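PDB 6NWZ: carbohydrate deacetylase Agd3 from Neosartorya fumigata, which probably removes N-acetyl groups from the fungal exopolysaccharide galactosaminogalactan, a deacetylation required for biofilm formation. Local coordinates for residues A[475-478]-A[479-482]; A[399-402]-A[403-407]; A[310-313]-A[314-317]; A[443-446]-A[447-451]. All coordinates share one frame; numbering follows the deposited sequence.

Contact 1 of 4, residues A[475-478]-A[479-482]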
ATOM      1  N   PHE A 475      13.960   4.797  -9.459  1.00 44.42           N
ATOM      2  CA  PHE A 475      14.309   5.511 -10.682  1.00 51.12           C
ATOM      3  C   PHE A 475      15.521   4.841 -11.313  1.00 56.92           C
ATOM      4  O   PHE A 475      16.555   4.670 -10.657  1.00 56.66           O
ATOM      5  CB  PHE A 475      14.587   6.988 -10.400  1.00 47.49           C
ATOM      6  CG  PHE A 475      13.366   7.766  -9.998  1.00 48.78           C
ATOM      7  CD1 PHE A 475      12.442   8.168 -10.951  1.00 45.59           C
ATOM      8  CD2 PHE A 475      13.132   8.080  -8.667  1.00 46.29           C
ATOM      9  CE1 PHE A 475      11.309   8.880 -10.589  1.00 44.35           C
ATOM     10  CE2 PHE A 475      12.000   8.792  -8.295  1.00 51.14           C
ATOM     11  CZ  PHE A 475      11.089   9.194  -9.259  1.00 53.80           C
ATOM     12  N   THR A 476      15.387   4.461 -12.581  1.00 65.16           N
ATOM     13  CA  THR A 476      16.457   3.754 -13.269  1.00 69.98           C
ATOM     14  C   THR A 476      17.678   4.651 -13.431  1.00 70.62           C
ATOM     15  O   THR A 476      17.572   5.877 -13.531  1.00 66.47           O
ATOM     16  CB  THR A 476      15.982   3.268 -14.639  1.00 64.55           C
ATOM     17  OG1 THR A 476      15.714   4.396 -15.481  1.00 67.29           O
ATOM     18  CG2 THR A 476      14.721   2.438 -14.494  1.00 48.14           C
ATOM     19  N   THR A 477      18.850   4.025 -13.454  1.00 55.28           N
ATOM     20  CA  THR A 477      20.110   4.736 -13.568  1.00 58.15           C
ATOM     21  C   THR A 477      20.920   4.156 -14.717  1.00 76.22           C
ATOM     22  O   THR A 477      20.753   2.990 -15.089  1.00 70.81           O
ATOM     23  CB  THR A 477      20.918   4.648 -12.274  1.00 58.61           C
ATOM     24  OG1 THR A 477      21.309   3.289 -12.053  1.00 62.15           O
ATOM     25  CG2 THR A 477      20.081   5.123 -11.096  1.00 56.31           C
ATOM     26  N   VAL A 478      21.802   4.987 -15.278  1.00 86.09           N
ATOM     27  CA  VAL A 478      22.666   4.530 -16.361  1.00 65.71           C
ATOM     28  C   VAL A 478      23.571   3.405 -15.877  1.00 69.31           C
ATOM     29  O   VAL A 478      23.873   2.462 -16.621  1.00 74.80           O
ATOM     30  CB  VAL A 478      23.480   5.710 -16.931  1.00 68.70           C
ATOM     31  CG1 VAL A 478      24.441   5.227 -18.001  1.00 71.57           C
ATOM     32  CG2 VAL A 478      22.554   6.767 -17.495  1.00 67.99           C
ATOM     33  N   GLU A 479      24.001   3.474 -14.616  1.00 71.10           N
ATOM     34  CA  GLU A 479      24.942   2.489 -14.092  1.00 67.60           C
ATOM     35  C   GLU A 479      24.274   1.138 -13.876  1.00 65.89           C
ATOM     36  O   GLU A 479      24.801   0.099 -14.291  1.00 75.96           O
ATOM     37  CB  GLU A 479      25.551   2.991 -12.787  1.00 68.03           C
ATOM     38  CG  GLU A 479      26.385   1.944 -12.084  1.00101.68           C
ATOM     39  CD  GLU A 479      26.604   2.260 -10.622  1.00126.71           C
ATOM     40  OE1 GLU A 479      26.717   3.457 -10.284  1.00133.93           O
ATOM     41  OE2 GLU A 479      26.650   1.311  -9.811  1.00134.14           O
ATOM     42  N   SER A 480      23.109   1.134 -13.229  1.00 62.35           N
ATOM     43  CA  SER A 480      22.462  -0.106 -12.820  1.00 62.79           C
ATOM     44  C   SER A 480      21.538  -0.686 -13.882  1.00 68.04           C
ATOM     45  O   SER A 480      21.324  -1.904 -13.904  1.00 61.07           O
ATOM     46  CB  SER A 480      21.667   0.122 -11.530  1.00 67.63           C
ATOM     47  OG  SER A 480      22.465   0.756 -10.544  1.00 82.43           O
ATOM     48  N   ASP A 481      20.986   0.144 -14.767  1.00 77.26           N
ATOM     49  CA  ASP A 481      19.953  -0.305 -15.686  1.00 68.72           C
ATOM     50  C   ASP A 481      20.215   0.060 -17.141  1.00 69.20           C
ATOM     51  O   ASP A 481      19.387  -0.268 -18.000  1.00 58.78           O
ATOM     52  CB  ASP A 481      18.591   0.261 -15.256  1.00 60.02           C
ATOM     53  CG  ASP A 481      18.322   0.057 -13.777  1.00 65.24           C
ATOM     54  OD1 ASP A 481      18.295  -1.113 -13.334  1.00 62.30           O
ATOM     55  OD2 ASP A 481      18.164   1.064 -13.054  1.00 64.59           O
ATOM     56  N   GLY A 482      21.336   0.714 -17.445  1.00 76.20           N
ATOM     57  CA  GLY A 482      21.647   1.127 -18.797  1.00 78.85           C
ATOM     58  C   GLY A 482      20.897   2.346 -19.283  1.00 76.34           C
ATOM     59  O   GLY A 482      21.175   2.822 -20.391  1.00 79.45           O
TER
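T476 and D481 meet with their side chains crossing at about a right angle, the carboxylate oxygen D481 OD2 lying 3.5 Å from T476 CB. The hydroxyl T476 OG1 turns away from this pair, bonding to F483 O and M486 N, backbone atoms further along the chain. The backbone N of T477 donates to D481 OD2 at 3.1 Å, fairly straight at 159°, and meets the lone pair that faces away from the other carboxylate oxygen; Y474 OH is a second partner of OD2. With chi1 at 66°, T477 OG1 sits between its own N and carbonyl carbon, which swings it over the start of the helix to accept from S480 N at 3.0 Å. S480 OG adds a weak bond to the same OG1 at 3.2 Å. The carbonyl T477 O takes D481 N at 2.9 Å, so this one residue is gripped through N, OG1 and O. V478 O receives a weak bond from G482 N at 3.2 Å as the chain leaves the helix with positive phi at G482. The OG1 bond makes T477 the N-cap of the short, weakly bonded helix 478-481, which follows strand 474-475, paired antiparallel with strand 487-492 in the deacetylase domain.

Contact 2 of 4, residues A[399-402]-A[403-407]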
ATOM      1  N   THR A 399      16.851  -6.407 -28.513  1.00 58.10           N
ATOM      2  CA  THR A 399      17.438  -5.251 -29.169  1.00 61.26           C
ATOM      3  C   THR A 399      16.511  -4.045 -29.076  1.00 59.29           C
ATOM      4  O   THR A 399      15.330  -4.158 -28.743  1.00 68.90           O
ATOM      5  CB  THR A 399      17.724  -5.560 -30.635  1.00 68.20           C
ATOM      6  OG1 THR A 399      16.502  -5.947 -31.276  1.00 55.02           O
ATOM      7  CG2 THR A 399      18.728  -6.683 -30.755  1.00 58.13           C
ATOM      8  N   TYR A 400      17.064  -2.872 -29.395  1.00 59.25           N
ATOM      9  CA  TYR A 400      16.234  -1.678 -29.504  1.00 61.76           C
ATOM     10  C   TYR A 400      15.159  -1.856 -30.570  1.00 64.27           C
ATOM     11  O   TYR A 400      13.998  -1.483 -30.358  1.00 66.27           O
ATOM     12  CB  TYR A 400      17.105  -0.458 -29.812  1.00 55.79           C
ATOM     13  CG  TYR A 400      16.329   0.830 -30.012  1.00 55.22           C
ATOM     14  CD1 TYR A 400      15.746   1.132 -31.237  1.00 55.56           C
ATOM     15  CD2 TYR A 400      16.184   1.745 -28.980  1.00 54.46           C
ATOM     16  CE1 TYR A 400      15.036   2.296 -31.424  1.00 55.18           C
ATOM     17  CE2 TYR A 400      15.477   2.921 -29.162  1.00 58.26           C
ATOM     18  CZ  TYR A 400      14.905   3.188 -30.390  1.00 54.47           C
ATOM     19  OH  TYR A 400      14.198   4.349 -30.596  1.00 54.25           O
ATOM     20  N   ALA A 401      15.526  -2.422 -31.722  1.00 59.36           N
ATOM     21  CA  ALA A 401      14.567  -2.583 -32.813  1.00 54.14           C
ATOM     22  C   ALA A 401      13.403  -3.477 -32.407  1.00 64.56           C
ATOM     23  O   ALA A 401      12.250  -3.206 -32.766  1.00 62.59           O
ATOM     24  CB  ALA A 401      15.266  -3.147 -34.048  1.00 56.18           C
ATOM     25  N   ASP A 402      13.681  -4.555 -31.669  1.00 70.68           N
ATOM     26  CA  ASP A 402      12.607  -5.433 -31.216  1.00 65.48           C
ATOM     27  C   ASP A 402      11.688  -4.705 -30.243  1.00 61.22           C
ATOM     28  O   ASP A 402      10.461  -4.707 -30.406  1.00 48.25           O
ATOM     29  CB  ASP A 402      13.184  -6.694 -30.563  1.00 62.62           C
ATOM     30  CG  ASP A 402      13.636  -7.735 -31.578  1.00 70.21           C
ATOM     31  OD1 ASP A 402      13.445  -7.524 -32.796  1.00 67.33           O
ATOM     32  OD2 ASP A 402      14.184  -8.775 -31.150  1.00 71.05           O
ATOM     33  N   VAL A 403      12.269  -4.061 -29.229  1.00 60.98           N
ATOM     34  CA  VAL A 403      11.449  -3.435 -28.200  1.00 59.29           C
ATOM     35  C   VAL A 403      10.695  -2.237 -28.760  1.00 52.21           C
ATOM     36  O   VAL A 403       9.559  -1.968 -28.351  1.00 52.60           O
ATOM     37  CB  VAL A 403      12.319  -3.051 -26.991  1.00 61.11           C
ATOM     38  CG1 VAL A 403      11.451  -2.496 -25.878  1.00 62.82           C
ATOM     39  CG2 VAL A 403      13.099  -4.262 -26.503  1.00 50.22           C
ATOM     40  N   PHE A 404      11.298  -1.508 -29.705  1.00 50.61           N
ATOM     41  CA  PHE A 404      10.607  -0.375 -30.316  1.00 56.83           C
ATOM     42  C   PHE A 404       9.313  -0.821 -30.983  1.00 61.38           C
ATOM     43  O   PHE A 404       8.283  -0.144 -30.874  1.00 56.00           O
ATOM     44  CB  PHE A 404      11.515   0.318 -31.332  1.00 49.24           C
ATOM     45  CG  PHE A 404      10.966   1.624 -31.847  1.00 51.21           C
ATOM     46  CD1 PHE A 404      10.016   1.649 -32.858  1.00 51.29           C
ATOM     47  CD2 PHE A 404      11.401   2.827 -31.318  1.00 50.18           C
ATOM     48  CE1 PHE A 404       9.511   2.847 -33.326  1.00 49.69           C
ATOM     49  CE2 PHE A 404      10.900   4.026 -31.785  1.00 50.60           C
ATOM     50  CZ  PHE A 404       9.954   4.036 -32.789  1.00 50.36           C
ATOM     51  N   LYS A 405       9.349  -1.955 -31.683  1.00 57.59           N
ATOM     52  CA  LYS A 405       8.135  -2.494 -32.278  1.00 53.46           C
ATOM     53  C   LYS A 405       7.212  -3.105 -31.230  1.00 57.40           C
ATOM     54  O   LYS A 405       5.987  -3.067 -31.393  1.00 48.17           O
ATOM     55  CB  LYS A 405       8.495  -3.519 -33.356  1.00 48.29           C
ATOM     56  CG  LYS A 405       9.230  -2.905 -34.542  1.00 48.46           C
ATOM     57  CD  LYS A 405       9.345  -3.867 -35.712  1.00 51.87           C
ATOM     58  CE  LYS A 405      10.439  -4.899 -35.488  1.00 61.88           C
ATOM     59  NZ  LYS A 405      11.805  -4.304 -35.459  1.00 58.74           N
ATOM     60  N   GLU A 406       7.771  -3.651 -30.145  1.00 54.70           N
ATOM     61  CA  GLU A 406       6.934  -4.180 -29.070  1.00 49.80           C
ATOM     62  C   GLU A 406       6.012  -3.108 -28.505  1.00 48.40           C
ATOM     63  O   GLU A 406       4.861  -3.390 -28.152  1.00 49.25           O
ATOM     64  CB  GLU A 406       7.809  -4.765 -27.961  1.00 53.47           C
ATOM     65  CG  GLU A 406       8.449  -6.097 -28.300  1.00 52.60           C
ATOM     66  CD  GLU A 406       7.439  -7.221 -28.376  1.00 56.76           C
ATOM     67  OE1 GLU A 406       7.522  -8.029 -29.327  1.00 56.45           O
ATOM     68  OE2 GLU A 406       6.563  -7.293 -27.487  1.00 54.45           O
ATOM     69  N   ILE A 407       6.496  -1.874 -28.413  1.00 51.55           N
ATOM     70  CA  ILE A 407       5.706  -0.768 -27.874  1.00 46.75           C
ATOM     71  C   ILE A 407       4.823  -0.142 -28.947  1.00 50.61           C
ATOM     72  O   ILE A 407       3.612  -0.001 -28.765  1.00 49.69           O
ATOM     73  CB  ILE A 407       6.638   0.285 -27.236  1.00 39.86           C
ATOM     74  CG1 ILE A 407       7.503  -0.347 -26.146  1.00 39.71           C
ATOM     75  CG2 ILE A 407       5.831   1.446 -26.676  1.00 39.03           C
ATOM     76  CD1 ILE A 407       6.703  -0.952 -25.014  1.00 38.05           C
TER
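T399 is the N-cap of helix 400-417: its OG1 accepts from D402 N at 3.2 Å, and its carbonyl oxygen takes V403 N at 3.1 Å in the first backbone turn. T399 OG1 also bonds to D349, tying the helix start to a loop. Y400 and F404, one turn apart, lie side by side and point the same way, each with CG opposite its own backbone N (chi1 177° and -171°). Their rings meet obliquely, planes 34° apart, with F404 CD2 packed 3.6 Å from Y400 CZ. A401 O is used twice: weakly by K405 N, and by K405 NZ at 2.9 Å. The lysine reaches it because its chain bends at chi3 and chi4, folding back so that NZ sits above the carbonyl plane instead of on a lone pair. D402 OD1 is 4.5 Å from K405 NZ, beyond a salt bridge; the carboxylate is instead held by the backbone N of L350 and, weakly, that of W351. E406 N donates to D402 O at 2.9 Å, while the E406 carboxylate bonds to T391 and W351 close to the zinc ligand H392. Y400 and V403 face helix 441-449, and helix 400-417 forms the crossover between parallel strands 384-387 and 424-426.

Contact 3 of 4, residues A[310-313]-A[314-317]; sequences IEQS and SSTD
The C-terminal end of helix 306-313 is finished by two serines, S314 and S315, each of which returns both its backbone N and its hydroxyl to a carbonyl oxygen of the last turn. Backbone bonds come first: S314 N donates to I310 O at 2.9 Å, the last regular helical bond, and S315 N donates to Q312 O at 3.0 Å, a tighter closure at the point where the chain has left the helix. Hydroxyl bonds double both. S314 OG, set opposite its own carbonyl carbon (chi1 -50°), reaches I310 O at 2.8 Å; it and S314 N come from opposite faces of the carbonyl plane, so two donors satisfy this oxygen. The I310 side chain packs on W360 and helix 362-366. S313 OG bonds to C364 O of that helix, joining the helix end to the part of the fold that carries the C323-C364 disulfide. Past the serines, T316 OG1 caps helix 317-321 through G319 N. At Q312 O the two donors differ in approach: S315 N stands above the carbonyl plane, whereas S315 OG lies in it, 2.6 Å away, at a C=O...O angle of 158°.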
ATOM      1  N   ILE A 310      -4.381 -10.823 -32.860  1.00 44.08           N
ATOM      2  CA  ILE A 310      -4.165 -11.181 -34.258  1.00 42.68           C
ATOM      3  C   ILE A 310      -4.014 -12.690 -34.408  1.00 44.12           C
ATOM      4  O   ILE A 310      -4.517 -13.283 -35.370  1.00 57.11           O
ATOM      5  CB  ILE A 310      -2.943 -10.431 -34.822  1.00 48.72           C
ATOM      6  CG1 ILE A 310      -3.063  -8.926 -34.559  1.00 41.61           C
ATOM      7  CG2 ILE A 310      -2.791 -10.708 -36.312  1.00 39.38           C
ATOM      8  CD1 ILE A 310      -4.239  -8.269 -35.250  1.00 37.68           C
ATOM      9  N   GLU A 311      -3.324 -13.336 -33.464  1.00 47.48           N
ATOM     10  CA  GLU A 311      -3.101 -14.776 -33.578  1.00 43.48           C
ATOM     11  C   GLU A 311      -4.406 -15.550 -33.433  1.00 43.38           C
ATOM     12  O   GLU A 311      -4.619 -16.552 -34.126  1.00 54.24           O
ATOM     13  CB  GLU A 311      -2.079 -15.239 -32.540  1.00 37.62           C
ATOM     14  CG  GLU A 311      -0.675 -14.707 -32.780  1.00 72.90           C
ATOM     15  CD  GLU A 311       0.389 -15.505 -32.049  1.00 78.65           C
ATOM     16  OE1 GLU A 311       1.377 -15.917 -32.698  1.00 70.42           O
ATOM     17  OE2 GLU A 311       0.232 -15.725 -30.830  1.00 84.64           O
ATOM     18  N   GLN A 312      -5.293 -15.097 -32.546  1.00 37.90           N
ATOM     19  CA  GLN A 312      -6.587 -15.753 -32.406  1.00 42.41           C
ATOM     20  C   GLN A 312      -7.419 -15.612 -33.676  1.00 44.38           C
ATOM     21  O   GLN A 312      -8.010 -16.590 -34.146  1.00 44.77           O
ATOM     22  CB  GLN A 312      -7.333 -15.185 -31.199  1.00 34.99           C
ATOM     23  CG  GLN A 312      -8.758 -15.689 -31.058  1.00 35.96           C
ATOM     24  CD  GLN A 312      -8.838 -17.199 -30.893  1.00 41.14           C
ATOM     25  OE1 GLN A 312      -8.375 -17.750 -29.895  1.00 36.72           O
ATOM     26  NE2 GLN A 312      -9.429 -17.874 -31.877  1.00 42.57           N
ATOM     27  N   SER A 313      -7.471 -14.406 -34.249  1.00 37.93           N
ATOM     28  CA  SER A 313      -8.190 -14.225 -35.506  1.00 46.66           C
ATOM     29  C   SER A 313      -7.591 -15.075 -36.617  1.00 49.64           C
ATOM     30  O   SER A 313      -8.320 -15.560 -37.490  1.00 52.70           O
ATOM     31  CB  SER A 313      -8.183 -12.754 -35.913  1.00 45.11           C
ATOM     32  OG  SER A 313      -8.920 -11.970 -34.994  1.00 42.35           O
ATOM     33  N   SER A 314      -6.274 -15.265 -36.600  1.00 46.17           N
ATOM     34  CA  SER A 314      -5.591 -16.071 -37.601  1.00 47.08           C
ATOM     35  C   SER A 314      -5.594 -17.552 -37.270  1.00 46.87           C
ATOM     36  O   SER A 314      -4.886 -18.314 -37.932  1.00 56.55           O
ATOM     37  CB  SER A 314      -4.148 -15.599 -37.765  1.00 48.88           C
ATOM     38  OG  SER A 314      -4.090 -14.198 -37.942  1.00 58.82           O
ATOM     39  N   SER A 315      -6.363 -17.972 -36.263  1.00 56.88           N
ATOM     40  CA  SER A 315      -6.374 -19.373 -35.859  1.00 42.32           C
ATOM     41  C   SER A 315      -6.971 -20.289 -36.922  1.00 48.38           C
ATOM     42  O   SER A 315      -6.672 -21.487 -36.919  1.00 61.16           O
ATOM     43  CB  SER A 315      -7.138 -19.537 -34.548  1.00 42.26           C
ATOM     44  OG  SER A 315      -8.465 -19.053 -34.674  1.00 59.70           O
ATOM     45  N   THR A 316      -7.806 -19.767 -37.816  1.00 55.57           N
ATOM     46  CA  THR A 316      -8.370 -20.541 -38.913  1.00 53.23           C
ATOM     47  C   THR A 316      -7.717 -20.126 -40.227  1.00 53.57           C
ATOM     48  O   THR A 316      -7.013 -19.116 -40.311  1.00 56.94           O
ATOM     49  CB  THR A 316      -9.895 -20.367 -38.989  1.00 48.87           C
ATOM     50  OG1 THR A 316     -10.222 -19.241 -39.815  1.00 52.21           O
ATOM     51  CG2 THR A 316     -10.464 -20.141 -37.603  1.00 50.80           C
ATOM     52  N   ASP A 317      -7.959 -20.927 -41.267  1.00 50.01           N
ATOM     53  CA  ASP A 317      -7.340 -20.661 -42.562  1.00 52.76           C
ATOM     54  C   ASP A 317      -7.868 -19.367 -43.173  1.00 58.33           C
ATOM     55  O   ASP A 317      -7.087 -18.517 -43.617  1.00 58.51           O
ATOM     56  CB  ASP A 317      -7.574 -21.842 -43.500  1.00 64.40           C
ATOM     57  CG  ASP A 317      -6.926 -23.111 -42.998  1.00 86.16           C
ATOM     58  OD1 ASP A 317      -5.739 -23.337 -43.316  1.00 78.25           O
ATOM     59  OD2 ASP A 317      -7.596 -23.865 -42.259  1.00107.47           O
TER

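Contact 4 of 4, residues A[443-446]-A[447-451]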
ATOM      1  N   ALA A 443      16.317  -1.230 -24.334  1.00 64.29           N
ATOM      2  CA  ALA A 443      14.878  -1.426 -24.233  1.00 56.13           C
ATOM      3  C   ALA A 443      14.209  -0.220 -23.587  1.00 55.23           C
ATOM      4  O   ALA A 443      13.205   0.290 -24.095  1.00 60.87           O
ATOM      5  CB  ALA A 443      14.582  -2.704 -23.449  1.00 54.49           C
ATOM      6  N   LEU A 444      14.766   0.260 -22.469  1.00 57.11           N
ATOM      7  CA  LEU A 444      14.194   1.423 -21.794  1.00 54.57           C
ATOM      8  C   LEU A 444      14.189   2.652 -22.694  1.00 62.54           C
ATOM      9  O   LEU A 444      13.276   3.480 -22.609  1.00 53.86           O
ATOM     10  CB  LEU A 444      14.962   1.711 -20.502  1.00 53.60           C
ATOM     11  CG  LEU A 444      14.999   0.595 -19.454  1.00 54.50           C
ATOM     12  CD1 LEU A 444      15.890   0.977 -18.284  1.00 52.78           C
ATOM     13  CD2 LEU A 444      13.599   0.274 -18.968  1.00 49.30           C
ATOM     14  N   GLN A 445      15.198   2.790 -23.560  1.00 68.50           N
ATOM     15  CA  GLN A 445      15.193   3.881 -24.528  1.00 68.00           C
ATOM     16  C   GLN A 445      14.096   3.684 -25.569  1.00 63.58           C
ATOM     17  O   GLN A 445      13.462   4.654 -26.001  1.00 65.48           O
ATOM     18  CB  GLN A 445      16.562   3.992 -25.201  1.00 74.76           C
ATOM     19  CG  GLN A 445      16.715   5.195 -26.123  1.00 64.76           C
ATOM     20  CD  GLN A 445      16.816   6.506 -25.366  1.00 65.02           C
ATOM     21  OE1 GLN A 445      17.709   6.694 -24.540  1.00 65.86           O
ATOM     22  NE2 GLN A 445      15.895   7.421 -25.646  1.00 64.78           N
ATOM     23  N   ALA A 446      13.859   2.437 -25.984  1.00 67.33           N
ATOM     24  CA  ALA A 446      12.761   2.165 -26.906  1.00 64.33           C
ATOM     25  C   ALA A 446      11.421   2.535 -26.285  1.00 60.26           C
ATOM     26  O   ALA A 446      10.544   3.078 -26.967  1.00 63.90           O
ATOM     27  CB  ALA A 446      12.776   0.696 -27.326  1.00 67.47           C
ATOM     28  N   TRP A 447      11.242   2.247 -24.991  1.00 52.53           N
ATOM     29  CA  TRP A 447      10.058   2.733 -24.287  1.00 50.31           C
ATOM     30  C   TRP A 447       9.992   4.251 -24.338  1.00 55.95           C
ATOM     31  O   TRP A 447       8.958   4.830 -24.686  1.00 65.55           O
ATOM     32  CB  TRP A 447      10.058   2.279 -22.824  1.00 51.94           C
ATOM     33  CG  TRP A 447      10.172   0.809 -22.563  1.00 54.77           C
ATOM     34  CD1 TRP A 447      10.318  -0.188 -23.482  1.00 48.47           C
ATOM     35  CD2 TRP A 447      10.151   0.171 -21.278  1.00 47.06           C
ATOM     36  NE1 TRP A 447      10.394  -1.405 -22.851  1.00 50.82           N
ATOM     37  CE2 TRP A 447      10.292  -1.212 -21.498  1.00 46.13           C
ATOM     38  CE3 TRP A 447      10.027   0.637 -19.965  1.00 44.98           C
ATOM     39  CZ2 TRP A 447      10.313  -2.134 -20.454  1.00 52.75           C
ATOM     40  CZ3 TRP A 447      10.048  -0.278 -18.932  1.00 43.73           C
ATOM     41  CH2 TRP A 447      10.191  -1.647 -19.181  1.00 47.94           C
ATOM     42  N   TRP A 448      11.098   4.911 -23.988  1.00 52.88           N
ATOM     43  CA  TRP A 448      11.096   6.362 -23.876  1.00 53.83           C
ATOM     44  C   TRP A 448      10.903   7.034 -25.227  1.00 55.58           C
ATOM     45  O   TRP A 448      10.317   8.120 -25.299  1.00 55.76           O
ATOM     46  CB  TRP A 448      12.398   6.836 -23.231  1.00 63.78           C
ATOM     47  CG  TRP A 448      12.401   8.294 -22.890  1.00 61.10           C
ATOM     48  CD1 TRP A 448      12.587   9.341 -23.749  1.00 58.54           C
ATOM     49  CD2 TRP A 448      12.212   8.868 -21.595  1.00 55.23           C
ATOM     50  NE1 TRP A 448      12.520  10.530 -23.067  1.00 58.88           N
ATOM     51  CE2 TRP A 448      12.292  10.267 -21.742  1.00 59.77           C
ATOM     52  CE3 TRP A 448      11.982   8.335 -20.322  1.00 53.12           C
ATOM     53  CZ2 TRP A 448      12.151  11.140 -20.665  1.00 64.17           C
ATOM     54  CZ3 TRP A 448      11.842   9.200 -19.255  1.00 52.65           C
ATOM     55  CH2 TRP A 448      11.929  10.589 -19.433  1.00 64.03           C
ATOM     56  N   ASP A 449      11.400   6.422 -26.304  1.00 57.03           N
ATOM     57  CA  ASP A 449      11.225   7.016 -27.623  1.00 58.79           C
ATOM     58  C   ASP A 449       9.767   6.987 -28.063  1.00 57.16           C
ATOM     59  O   ASP A 449       9.371   7.786 -28.918  1.00 58.33           O
ATOM     60  CB  ASP A 449      12.130   6.313 -28.632  1.00 63.34           C
ATOM     61  CG  ASP A 449      13.607   6.592 -28.381  1.00 69.51           C
ATOM     62  OD1 ASP A 449      13.918   7.414 -27.490  1.00 63.23           O
ATOM     63  OD2 ASP A 449      14.457   5.993 -29.074  1.00 72.12           O
ATOM     64  N   ASN A 450       8.964   6.093 -27.496  1.00 60.87           N
ATOM     65  CA  ASN A 450       7.518   6.219 -27.544  1.00 57.47           C
ATOM     66  C   ASN A 450       7.057   6.917 -26.263  1.00 64.57           C
ATOM     67  O   ASN A 450       7.863   7.289 -25.410  1.00 76.73           O
ATOM     68  CB  ASN A 450       6.874   4.849 -27.743  1.00 52.75           C
ATOM     69  CG  ASN A 450       7.360   4.158 -29.009  1.00 62.47           C
ATOM     70  OD1 ASN A 450       6.796   4.341 -30.089  1.00 66.77           O
ATOM     71  ND2 ASN A 450       8.418   3.363 -28.882  1.00 53.53           N
ATOM     72  N   GLY A 451       5.753   7.104 -26.110  1.00 63.81           N
ATOM     73  CA  GLY A 451       5.276   7.921 -25.006  1.00 82.08           C
ATOM     74  C   GLY A 451       5.475   7.406 -23.589  1.00 70.83           C
ATOM     75  O   GLY A 451       4.857   7.938 -22.661  1.00 69.90           O
TER
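The indole of W447 carries L444 on one face: methyl CD2 sits 3.8 Å from the centroid of the six-membered ring, 19° off its normal, a CH-pi contact displaced toward the rim at CZ3. A443 O lies over the same face, 3.0 Å from W447 CD1 of the five-membered ring, and the backbone carbon of A446 is at the edge. W447 CG stands opposite its own carbonyl carbon (chi1 -56°), which lays the indole back along the preceding turn, with one face against L444; its NE1 bonds to Q395 OE1. The W448 indole meets Q445 NE2 only obliquely and takes a cation-pi contact from R453.

The other flat pair is the Q445 amide and the D449 carboxylate, whose planes are 42° apart. Q445 NE2 donates to D449 OD1 at 2.7 Å; the acceptor lies in the amide plane, while the donor meets the syn side of the oxygen but out of the carboxylate plane. A bend at chi2 turns the glutamine toward the aspartate one turn ahead. In the backbone, D449 N bonds to Q445 O at 2.7 Å. At the helix end N450 ND2 reaches back to A446 O at 2.9 Å, and the weak N450 N bond shares that oxygen, so the asparagine side chain reinforces the last turn. N450 OD1 is held by Q411 NE2. Helix 441-449 packs through A443, A446 and W447 on V403 of helix 400-417, while L444 and Q445 touch F483 and strand 454-456 follows in the chain.

Along the chain the order is contact 3, contact 2, contact 4, contact 1, all within the deacetylase domain. Contacts 2 and 4 are neighbours, their centres about 9 Å apart, because helices 400-417 and 441-449 pack together: V403 CG1 lies 3.4 Å from W447 NE1. Contact 1 adjoins contact 4, about 14 Å between centres, where L444 CD1 meets D481 O at 3.7 Å. Contact 3 stands apart, its centre about 23 Å from contact 2 and 39 Å from contact 1. Helix 400-417 links parallel strands 384-387 and 424-426 of the mixed sheet. Side chain to side chain, E406 is about 6 Å and E311 about 9 Å from the zinc ligand H392, and W447 about 9 Å from H388.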